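Long-range contacts in macromomycin (Streptomyces macromomyceticus, PDB 2MCM), which binds, without a covalent bond, the cytotoxic, DNA-cleaving chromophore of the antibiotic auromomycin: residues 9-21 and 62-74; 85-97 and 101-112. All coordinates share one frame; numbering follows the deposited sequence.

Contact 1: residues 9-21 and 62-74; sequences ATGLSNGQTVTVS and ITAQLKVHSSFQA
Asn14 and Ser70 meet where two antiparallel strands part: OD1 of Asn14 accepts a hydrogen bond from Ser70 N (2.9 Å, N-H...O 153°), the donor 20° from the amide plane. With CG anti to the backbone N (chi1 -178°), the Asn14 amide reaches residues 69-70, OD1 also lying at the His69 ring edge. In the adjoining G1 beta bulge Gly15 and Gln16 both face Val68: Gly15 N donates to Val68 O at 2.8 Å, and Val68 N returns a nearly straight bond to Gln16 O. The type II turn from Ser13 to Gln16 is tied by Gln16 OE1, which accepts Ser13 N at 2.8 Å. Beyond it Val18 pairs with Leu66 and Val20 with Ala64, each by two backbone bonds, the shortest from Val20 N to Ala64 O (2.7 Å). On one face Val18 CG2 meets Val68 CG1 at 4.1 Å, while strand 3-7 packs beside Val18 and Val20. On the other, Thr19 CG2 touches Thr63 CG2 at 3.6 Å, and a water 2.9 Å from Thr17 OG1 donates a weak bond to Gln65 OE1. With Val18, Val20, Ala64 and Leu66 paired here and Thr19 and Ser21 bonded on to Thr7 and Thr5, the three-stranded sheet has one apolar and one largely polar face.

Contact 2: residues 85-97 and 101-112; sequences TVNCKVVSCSAGL and SGEGAAQAITFA
Cys88 O is gripped by two waters: one donates to it at 2.7 Å and accepts from Phe111 N, the other donates to both Cys88 O and Ile109 O while accepting from Cys93 N. The second continues the beta hairpin of strands 93-98 and 104-109 past its last direct backbone bond, Ile109 N to Cys93 O (3.0 Å), and both tether the Cys88 loop to residues 109-111 of this immunoglobulin-like fold. Within the ladder Ala95 and Gln107 exchange two bonds, as do Leu97 and Ala105. At the non-hydrogen-bonded pair Gly96-Ala106 the glycine backbone lets the CA atoms come within 3.8 Å. Ile109 has CG1 between its backbone N and carbonyl carbon (chi1 59°), which sets CG1 3.6 Å from Cys93 O, while CG2 faces Ala95 CB. Strand 3-7 covers this apolar side through Val4 and Val6. Next to Cys88 in the chain, Lys89 bends at its chi3 and chi4 bonds to bring NZ 2.9 Å from the terminal OXT of Ala112, a salt bridge whose hydrogen bond is weak. Cys88, joined to Cys93 by a disulfide, approaches the Phe111 ring obliquely, its CB 3.6 Å from Phe111 CE1.

In the fold
From the N terminus, strand 3-7 runs into the loop that opens contact 1; strand 16-23 follows in the three-stranded sheet, after which the chain crosses into the larger sheet with strand 30-40. Contact 1 closes when the chain returns as strand 62-68, 41 residues after residue 21, completing the smaller sheet. Strand 71-76 carries the chain out of contact 1 and pairs with strand 81-87, which enters contact 2; the latter closes over a short hairpin loop. The two contacts therefore follow in series, neither nesting nor crossing. A probable hydrogen bond between Ser70 O and Cys88 N prolongs the 71-76/81-87 pairing. The Thr110-Ala9 backbone bond and Leu12 against Phe111 join the loop after strand 3-7 to the tail after strand 104-109, tying the sheets together.

Contact 1: residues 9-21 and 62-74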
loop_
_atom_site.group_PDB
_atom_site.type_symbol
_atom_site.label_atom_id
_atom_site.label_comp_id
_atom_site.label_asym_id
_atom_site.label_seq_id
_atom_site.Cartn_x
_atom_site.Cartn_y
_atom_site.Cartn_z
ATOM N N ALA A 9 -12.166 1.305 3.857
ATOM C CA ALA A 9 -10.912 0.998 4.606
ATOM C C ALA A 9 -11.155 0.135 5.823
ATOM O O ALA A 9 -10.167 -0.292 6.463
ATOM C CB ALA A 9 -10.289 2.332 5.092
ATOM N N THR A 10 -12.366 -0.217 6.231
ATOM C CA THR A 10 -12.651 -1.032 7.424
ATOM C C THR A 10 -13.672 -2.153 7.109
ATOM O O THR A 10 -14.415 -1.938 6.145
ATOM C CB THR A 10 -13.318 -0.130 8.567
ATOM O OG1 THR A 10 -14.485 0.509 7.945
ATOM C CG2 THR A 10 -12.341 0.943 9.067
ATOM N N GLY A 11 -13.638 -3.174 7.924
ATOM C CA GLY A 11 -14.531 -4.340 7.767
ATOM C C GLY A 11 -14.249 -5.002 6.408
ATOM O O GLY A 11 -15.223 -5.507 5.775
ATOM N N LEU A 12 -13.017 -4.959 5.939
ATOM C CA LEU A 12 -12.755 -5.536 4.588
ATOM C C LEU A 12 -12.747 -7.042 4.678
ATOM O O LEU A 12 -12.521 -7.726 5.648
ATOM C CB LEU A 12 -11.297 -5.016 4.232
ATOM C CG LEU A 12 -11.194 -3.517 4.094
ATOM C CD1 LEU A 12 -9.766 -3.136 3.730
ATOM C CD2 LEU A 12 -12.134 -2.902 3.013
ATOM N N SER A 13 -12.984 -7.570 3.403
ATOM C CA SER A 13 -12.932 -9.028 3.237
ATOM C C SER A 13 -11.585 -9.399 2.608
ATOM O O SER A 13 -10.994 -8.544 1.913
ATOM C CB SER A 13 -13.950 -9.421 2.110
ATOM O OG SER A 13 -15.254 -9.068 2.518
ATOM N N ASN A 14 -11.178 -10.619 2.727
ATOM C CA ASN A 14 -9.991 -11.165 2.083
ATOM C C ASN A 14 -10.277 -11.161 0.565
ATOM O O ASN A 14 -11.374 -11.671 0.165
ATOM C CB ASN A 14 -9.752 -12.603 2.589
ATOM C CG ASN A 14 -8.509 -13.144 1.950
ATOM O OD1 ASN A 14 -7.420 -12.545 1.945
ATOM N ND2 ASN A 14 -8.593 -14.370 1.407
ATOM N N GLY A 15 -9.447 -10.568 -0.255
ATOM C CA GLY A 15 -9.650 -10.581 -1.701
ATOM C C GLY A 15 -10.498 -9.485 -2.212
ATOM O O GLY A 15 -11.039 -9.428 -3.355
ATOM N N GLN A 16 -10.781 -8.474 -1.372
ATOM C CA GLN A 16 -11.581 -7.314 -1.700
ATOM C C GLN A 16 -10.820 -6.253 -2.475
ATOM O O GLN A 16 -9.579 -6.020 -2.142
ATOM C CB GLN A 16 -12.149 -6.597 -0.423
ATOM C CG GLN A 16 -13.166 -5.519 -0.778
ATOM C CD GLN A 16 -14.057 -5.192 0.440
ATOM O OE1 GLN A 16 -13.857 -5.799 1.470
ATOM N NE2 GLN A 16 -15.038 -4.331 0.276
ATOM N N THR A 17 -11.381 -5.613 -3.429
ATOM C CA THR A 17 -10.711 -4.561 -4.189
ATOM C C THR A 17 -10.996 -3.242 -3.485
ATOM O O THR A 17 -12.183 -2.964 -3.256
ATOM C CB THR A 17 -11.273 -4.421 -5.674
ATOM O OG1 THR A 17 -10.925 -5.673 -6.287
ATOM C CG2 THR A 17 -10.551 -3.269 -6.423
ATOM N N VAL A 18 -9.951 -2.450 -3.201
ATOM C CA VAL A 18 -10.258 -1.105 -2.590
ATOM C C VAL A 18 -9.760 -0.052 -3.575
ATOM O O VAL A 18 -8.982 -0.424 -4.512
ATOM C CB VAL A 18 -9.575 -0.978 -1.230
ATOM C CG1 VAL A 18 -10.032 -1.995 -0.193
ATOM C CG2 VAL A 18 -8.061 -0.977 -1.318
ATOM N N THR A 19 -10.158 1.191 -3.444
ATOM C CA THR A 19 -9.664 2.215 -4.354
ATOM C C THR A 19 -8.692 3.133 -3.532
ATOM O O THR A 19 -9.175 3.545 -2.459
ATOM C CB THR A 19 -10.843 3.083 -4.908
ATOM O OG1 THR A 19 -11.703 2.143 -5.662
ATOM C CG2 THR A 19 -10.367 4.282 -5.752
ATOM N N VAL A 20 -7.546 3.309 -4.052
ATOM C CA VAL A 20 -6.556 4.222 -3.363
ATOM C C VAL A 20 -6.584 5.521 -4.132
ATOM O O VAL A 20 -6.260 5.507 -5.340
ATOM C CB VAL A 20 -5.176 3.590 -3.382
ATOM C CG1 VAL A 20 -4.130 4.538 -2.711
ATOM C CG2 VAL A 20 -5.124 2.237 -2.721
ATOM N N SER A 21 -6.940 6.636 -3.557
ATOM C CA SER A 21 -6.990 7.954 -4.196
ATOM C C SER A 21 -5.959 8.870 -3.482
ATOM O O SER A 21 -6.073 9.018 -2.254
ATOM C CB SER A 21 -8.298 8.713 -4.091
ATOM O OG SER A 21 -9.322 7.859 -4.577
ATOM N N ILE A 62 -3.363 10.291 -8.363
ATOM C CA ILE A 62 -3.371 8.886 -8.730
ATOM C C ILE A 62 -4.680 8.310 -8.155
ATOM O O ILE A 62 -5.050 8.586 -6.994
ATOM C CB ILE A 62 -2.192 8.047 -8.145
ATOM C CG1 ILE A 62 -0.928 8.339 -8.990
ATOM C CG2 ILE A 62 -2.602 6.535 -8.110
ATOM C CD1 ILE A 62 0.310 7.612 -8.413
ATOM N N THR A 63 -5.347 7.492 -8.999
ATOM C CA THR A 63 -6.549 6.775 -8.469
ATOM C C THR A 63 -6.271 5.322 -8.929
ATOM O O THR A 63 -6.154 5.193 -10.179
ATOM C CB THR A 63 -7.929 7.235 -8.994
ATOM O OG1 THR A 63 -8.095 8.600 -8.573
ATOM C CG2 THR A 63 -9.054 6.377 -8.320
ATOM N N ALA A 64 -6.139 4.411 -8.010
ATOM C CA ALA A 64 -5.840 3.034 -8.375
ATOM C C ALA A 64 -6.621 2.024 -7.563
ATOM O O ALA A 64 -6.939 2.213 -6.395
ATOM C CB ALA A 64 -4.333 2.771 -8.091
ATOM N N GLN A 65 -6.859 0.889 -8.211
ATOM C CA GLN A 65 -7.516 -0.251 -7.556
ATOM C C GLN A 65 -6.436 -1.129 -6.986
ATOM O O GLN A 65 -5.427 -1.403 -7.709
ATOM C CB GLN A 65 -8.408 -1.049 -8.560
ATOM C CG GLN A 65 -9.607 -0.206 -8.970
ATOM C CD GLN A 65 -10.652 -1.095 -9.660
ATOM O OE1 GLN A 65 -10.517 -2.302 -9.913
ATOM N NE2 GLN A 65 -11.727 -0.399 -9.986
ATOM N N LEU A 66 -6.622 -1.669 -5.826
ATOM C CA LEU A 66 -5.707 -2.547 -5.159
ATOM C C LEU A 66 -6.471 -3.717 -4.527
ATOM O O LEU A 66 -7.423 -3.425 -3.803
ATOM C CB LEU A 66 -4.910 -1.726 -4.054
ATOM C CG LEU A 66 -3.977 -2.557 -3.214
ATOM C CD1 LEU A 66 -2.785 -3.083 -3.965
ATOM C CD2 LEU A 66 -3.479 -1.735 -1.993
ATOM N N LYS A 67 -6.038 -4.945 -4.813
ATOM C CA LYS A 67 -6.730 -6.079 -4.153
ATOM C C LYS A 67 -6.053 -6.341 -2.822
ATOM O O LYS A 67 -4.785 -6.559 -2.835
ATOM C CB LYS A 67 -6.662 -7.291 -5.110
ATOM C CG LYS A 67 -7.712 -8.327 -4.633
ATOM C CD LYS A 67 -7.787 -9.528 -5.601
ATOM C CE LYS A 67 -8.207 -9.097 -6.997
ATOM N NZ LYS A 67 -8.483 -10.329 -7.880
ATOM N N VAL A 68 -6.755 -6.386 -1.717
ATOM C CA VAL A 68 -6.119 -6.622 -0.403
ATOM C C VAL A 68 -6.475 -7.981 0.146
ATOM O O VAL A 68 -7.513 -8.584 -0.217
ATOM C CB VAL A 68 -6.491 -5.527 0.651
ATOM C CG1 VAL A 68 -5.917 -4.184 0.178
ATOM C CG2 VAL A 68 -7.989 -5.496 0.908
ATOM N N HIS A 69 -5.632 -8.485 1.007
ATOM C CA HIS A 69 -5.806 -9.817 1.600
ATOM C C HIS A 69 -5.549 -9.761 3.104
ATOM O O HIS A 69 -4.761 -8.966 3.609
ATOM C CB HIS A 69 -4.837 -10.837 0.948
ATOM C CG HIS A 69 -5.071 -10.985 -0.550
ATOM N ND1 HIS A 69 -4.504 -10.296 -1.533
ATOM C CD2 HIS A 69 -5.972 -11.832 -1.143
ATOM C CE1 HIS A 69 -4.998 -10.690 -2.722
ATOM N NE2 HIS A 69 -5.896 -11.639 -2.485
ATOM N N SER A 70 -6.330 -10.592 3.800
ATOM C CA SER A 70 -6.215 -10.526 5.291
ATOM C C SER A 70 -4.928 -11.090 5.791
ATOM O O SER A 70 -4.562 -10.756 6.944
ATOM C CB SER A 70 -7.447 -11.117 5.997
ATOM O OG SER A 70 -7.577 -12.454 5.541
ATOM N N SER A 71 -4.267 -11.927 5.024
ATOM C CA SER A 71 -2.930 -12.453 5.369
ATOM C C SER A 71 -2.160 -12.393 4.051
ATOM O O SER A 71 -2.785 -12.640 2.960
ATOM C CB SER A 71 -2.896 -13.850 5.937
ATOM O OG SER A 71 -3.529 -13.905 7.214
ATOM N N PHE A 72 -0.887 -12.127 4.089
ATOM C CA PHE A 72 -0.093 -12.094 2.822
ATOM C C PHE A 72 1.334 -12.455 3.150
ATOM O O PHE A 72 1.735 -12.448 4.316
ATOM C CB PHE A 72 -0.214 -10.705 2.241
ATOM C CG PHE A 72 0.370 -9.538 2.972
ATOM C CD1 PHE A 72 1.731 -9.216 2.781
ATOM C CD2 PHE A 72 -0.389 -8.745 3.840
ATOM C CE1 PHE A 72 2.297 -8.097 3.397
ATOM C CE2 PHE A 72 0.188 -7.639 4.485
ATOM C CZ PHE A 72 1.519 -7.364 4.295
ATOM N N GLN A 73 2.112 -12.809 2.125
ATOM C CA GLN A 73 3.535 -13.097 2.258
ATOM C C GLN A 73 4.216 -11.742 1.981
ATOM O O GLN A 73 4.045 -11.123 0.926
ATOM C CB GLN A 73 4.059 -14.089 1.199
ATOM C CG GLN A 73 3.501 -15.498 1.394
ATOM C CD GLN A 73 3.659 -15.931 2.829
ATOM O OE1 GLN A 73 4.841 -15.863 3.336
ATOM N NE2 GLN A 73 2.603 -16.302 3.557
ATOM N N ALA A 74 4.927 -11.298 3.011
ATOM C CA ALA A 74 5.581 -9.979 2.867
ATOM C C ALA A 74 6.991 -10.128 2.288
ATOM O O ALA A 74 7.638 -11.145 2.602
ATOM C CB ALA A 74 5.657 -9.351 4.257
HETATM O O HOH W 1 -12.218 -5.115 -8.879
#

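Contact 2: residues 85-97 and 101-112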
loop_
_atom_site.group_PDB
_atom_site.type_symbol
_atom_site.label_atom_id
_atom_site.label_comp_id
_atom_site.label_asym_id
_atom_site.label_seq_id
_atom_site.Cartn_x
_atom_site.Cartn_y
_atom_site.Cartn_z
ATOM N N THR A 85 4.867 -14.704 6.624
ATOM C CA THR A 85 3.474 -14.368 6.613
ATOM C C THR A 85 3.127 -13.225 7.537
ATOM O O THR A 85 3.655 -13.233 8.679
ATOM C CB THR A 85 2.630 -15.638 7.122
ATOM O OG1 THR A 85 3.062 -16.713 6.247
ATOM C CG2 THR A 85 1.127 -15.370 7.064
ATOM N N VAL A 86 2.257 -12.368 7.114
ATOM C CA VAL A 86 1.717 -11.261 7.883
ATOM C C VAL A 86 0.190 -11.493 7.975
ATOM O O VAL A 86 -0.467 -11.631 6.948
ATOM C CB VAL A 86 1.991 -9.900 7.206
ATOM C CG1 VAL A 86 1.299 -8.787 7.991
ATOM C CG2 VAL A 86 3.484 -9.550 7.183
ATOM N N ASN A 87 -0.371 -11.468 9.175
ATOM C CA ASN A 87 -1.825 -11.654 9.351
ATOM C C ASN A 87 -2.370 -10.298 9.780
ATOM O O ASN A 87 -1.988 -9.850 10.917
ATOM C CB ASN A 87 -2.038 -12.742 10.383
ATOM C CG ASN A 87 -3.512 -12.939 10.665
ATOM O OD1 ASN A 87 -4.412 -12.131 10.441
ATOM N ND2 ASN A 87 -3.644 -14.139 11.281
ATOM N N CYS A 88 -3.146 -9.646 8.983
ATOM C CA CYS A 88 -3.678 -8.311 9.230
ATOM C C CYS A 88 -4.827 -8.297 10.229
ATOM O O CYS A 88 -5.306 -7.164 10.455
ATOM C CB CYS A 88 -4.027 -7.582 7.937
ATOM S SG CYS A 88 -2.606 -7.422 6.765
ATOM N N LYS A 89 -5.190 -9.415 10.778
ATOM C CA LYS A 89 -6.229 -9.432 11.797
ATOM C C LYS A 89 -5.471 -9.437 13.118
ATOM O O LYS A 89 -6.154 -9.299 14.160
ATOM C CB LYS A 89 -7.166 -10.643 11.657
ATOM C CG LYS A 89 -8.159 -10.383 10.509
ATOM C CD LYS A 89 -9.132 -11.489 10.219
ATOM C CE LYS A 89 -10.355 -11.560 11.094
ATOM N NZ LYS A 89 -10.816 -10.230 11.582
ATOM N N VAL A 90 -4.169 -9.583 13.130
ATOM C CA VAL A 90 -3.339 -9.608 14.356
ATOM C C VAL A 90 -2.469 -8.362 14.439
ATOM O O VAL A 90 -2.255 -7.852 15.576
ATOM C CB VAL A 90 -2.487 -10.916 14.382
ATOM C CG1 VAL A 90 -1.438 -10.954 15.479
ATOM C CG2 VAL A 90 -3.395 -12.122 14.396
ATOM N N VAL A 91 -1.869 -7.947 13.347
ATOM C CA VAL A 91 -1.013 -6.754 13.297
ATOM C C VAL A 91 -1.735 -5.743 12.412
ATOM O O VAL A 91 -2.629 -6.026 11.618
ATOM C CB VAL A 91 0.399 -6.981 12.800
ATOM C CG1 VAL A 91 1.123 -7.943 13.747
ATOM C CG2 VAL A 91 0.578 -7.231 11.334
ATOM N N SER A 92 -1.326 -4.487 12.550
ATOM C CA SER A 92 -1.912 -3.409 11.749
ATOM C C SER A 92 -1.303 -3.367 10.332
ATOM O O SER A 92 -0.079 -3.303 10.197
ATOM C CB SER A 92 -1.687 -1.975 12.344
ATOM O OG SER A 92 -2.365 -1.945 13.605
ATOM N N CYS A 93 -2.157 -3.371 9.316
ATOM C CA CYS A 93 -1.655 -3.263 7.931
ATOM C C CYS A 93 -2.162 -1.992 7.300
ATOM O O CYS A 93 -3.140 -1.376 7.891
ATOM C CB CYS A 93 -2.250 -4.451 7.100
ATOM S SG CYS A 93 -1.495 -5.985 7.701
ATOM N N SER A 94 -1.602 -1.531 6.226
ATOM C CA SER A 94 -2.069 -0.346 5.555
ATOM C C SER A 94 -2.107 -0.551 4.039
ATOM O O SER A 94 -1.568 -1.554 3.521
ATOM C CB SER A 94 -1.057 0.841 5.793
ATOM O OG SER A 94 0.197 0.495 5.267
ATOM N N ALA A 95 -2.738 0.335 3.351
ATOM C CA ALA A 95 -2.726 0.455 1.887
ATOM C C ALA A 95 -2.218 1.901 1.647
ATOM O O ALA A 95 -2.611 2.836 2.361
ATOM C CB ALA A 95 -4.097 0.246 1.258
ATOM N N GLY A 96 -1.321 2.053 0.651
ATOM C CA GLY A 96 -0.850 3.435 0.448
ATOM C C GLY A 96 0.077 3.421 -0.741
ATOM O O GLY A 96 0.065 2.424 -1.512
ATOM N N LEU A 97 0.826 4.471 -0.959
ATOM C CA LEU A 97 1.744 4.593 -2.075
ATOM C C LEU A 97 2.990 5.396 -1.721
ATOM O O LEU A 97 2.889 6.215 -0.810
ATOM C CB LEU A 97 0.937 5.152 -3.245
ATOM C CG LEU A 97 0.568 6.613 -3.281
ATOM C CD1 LEU A 97 -0.091 7.011 -4.586
ATOM C CD2 LEU A 97 -0.255 7.058 -2.085
ATOM N N SER A 101 11.866 7.751 -3.279
ATOM C CA SER A 101 12.474 8.623 -2.229
ATOM C C SER A 101 11.689 8.581 -0.975
ATOM O O SER A 101 11.971 9.326 0.013
ATOM C CB SER A 101 12.552 10.041 -2.767
ATOM O OG SER A 101 11.231 10.598 -2.700
ATOM N N GLY A 102 10.629 7.776 -0.883
ATOM C CA GLY A 102 9.862 7.695 0.350
ATOM C C GLY A 102 8.805 8.761 0.423
ATOM O O GLY A 102 8.055 8.803 1.448
ATOM N N GLU A 103 8.575 9.532 -0.584
ATOM C CA GLU A 103 7.491 10.513 -0.618
ATOM C C GLU A 103 6.160 9.752 -0.827
ATOM O O GLU A 103 6.040 8.939 -1.797
ATOM C CB GLU A 103 7.683 11.415 -1.845
ATOM C CG GLU A 103 6.680 12.531 -1.873
ATOM C CD GLU A 103 6.261 13.260 -3.069
ATOM O OE1 GLU A 103 6.399 12.953 -4.215
ATOM O OE2 GLU A 103 5.766 14.378 -2.699
ATOM N N GLY A 104 5.127 9.961 -0.053
ATOM C CA GLY A 104 3.843 9.235 -0.245
ATOM C C GLY A 104 3.015 9.309 1.015
ATOM O O GLY A 104 3.204 10.193 1.872
ATOM N N ALA A 105 2.058 8.381 1.115
ATOM C CA ALA A 105 1.184 8.382 2.308
ATOM C C ALA A 105 0.524 7.009 2.407
ATOM O O ALA A 105 0.539 6.259 1.373
ATOM C CB ALA A 105 0.106 9.433 2.043
ATOM N N ALA A 106 -0.045 6.671 3.513
ATOM C CA ALA A 106 -0.687 5.386 3.712
ATOM C C ALA A 106 -1.837 5.559 4.693
ATOM O O ALA A 106 -1.928 6.517 5.488
ATOM C CB ALA A 106 0.276 4.294 4.195
ATOM N N GLN A 107 -2.806 4.641 4.625
ATOM C CA GLN A 107 -3.947 4.639 5.528
ATOM C C GLN A 107 -4.113 3.297 6.191
ATOM O O GLN A 107 -4.105 2.240 5.420
ATOM C CB GLN A 107 -5.217 5.060 4.816
ATOM C CG GLN A 107 -6.464 4.960 5.698
ATOM C CD GLN A 107 -7.663 5.552 5.018
ATOM O OE1 GLN A 107 -7.697 6.230 4.005
ATOM N NE2 GLN A 107 -8.821 5.383 5.658
ATOM N N ALA A 108 -4.210 3.105 7.465
ATOM C CA ALA A 108 -4.385 1.816 8.157
ATOM C C ALA A 108 -5.798 1.266 7.724
ATOM O O ALA A 108 -6.724 2.036 7.515
ATOM C CB ALA A 108 -4.383 2.166 9.664
ATOM N N ILE A 109 -5.763 -0.073 7.526
ATOM C CA ILE A 109 -7.080 -0.676 7.095
ATOM C C ILE A 109 -7.340 -1.791 8.096
ATOM O O ILE A 109 -6.454 -2.308 8.793
ATOM C CB ILE A 109 -6.932 -1.206 5.625
ATOM C CG1 ILE A 109 -5.793 -2.238 5.636
ATOM C CG2 ILE A 109 -6.811 -0.063 4.622
ATOM C CD1 ILE A 109 -5.690 -2.961 4.207
ATOM N N THR A 110 -8.628 -2.224 8.141
ATOM C CA THR A 110 -8.965 -3.311 9.040
ATOM C C THR A 110 -9.887 -4.310 8.282
ATOM O O THR A 110 -10.629 -3.883 7.422
ATOM C CB THR A 110 -9.729 -2.853 10.322
ATOM O OG1 THR A 110 -11.024 -2.377 9.933
ATOM C CG2 THR A 110 -8.986 -1.704 11.079
ATOM N N PHE A 111 -9.772 -5.530 8.719
ATOM C CA PHE A 111 -10.575 -6.626 8.107
ATOM C C PHE A 111 -11.609 -7.117 9.111
ATOM O O PHE A 111 -11.368 -7.220 10.318
ATOM C CB PHE A 111 -9.618 -7.796 7.800
ATOM C CG PHE A 111 -8.685 -7.434 6.658
ATOM C CD1 PHE A 111 -7.496 -6.783 6.914
ATOM C CD2 PHE A 111 -9.033 -7.689 5.355
ATOM C CE1 PHE A 111 -6.660 -6.411 5.839
ATOM C CE2 PHE A 111 -8.213 -7.360 4.257
ATOM C CZ PHE A 111 -7.001 -6.737 4.519
ATOM N N ALA A 112 -12.698 -7.507 8.482
ATOM C CA ALA A 112 -13.841 -8.077 9.273
ATOM C C ALA A 112 -13.469 -9.408 9.871
ATOM O O ALA A 112 -14.035 -9.585 11.008
ATOM C CB ALA A 112 -15.016 -8.145 8.303
ATOM O OXT ALA A 112 -12.701 -10.213 9.319
HETATM O O HOH W 2 -7.705 -6.060 10.866
HETATM O O HOH W 3 -4.885 -4.473 9.430
#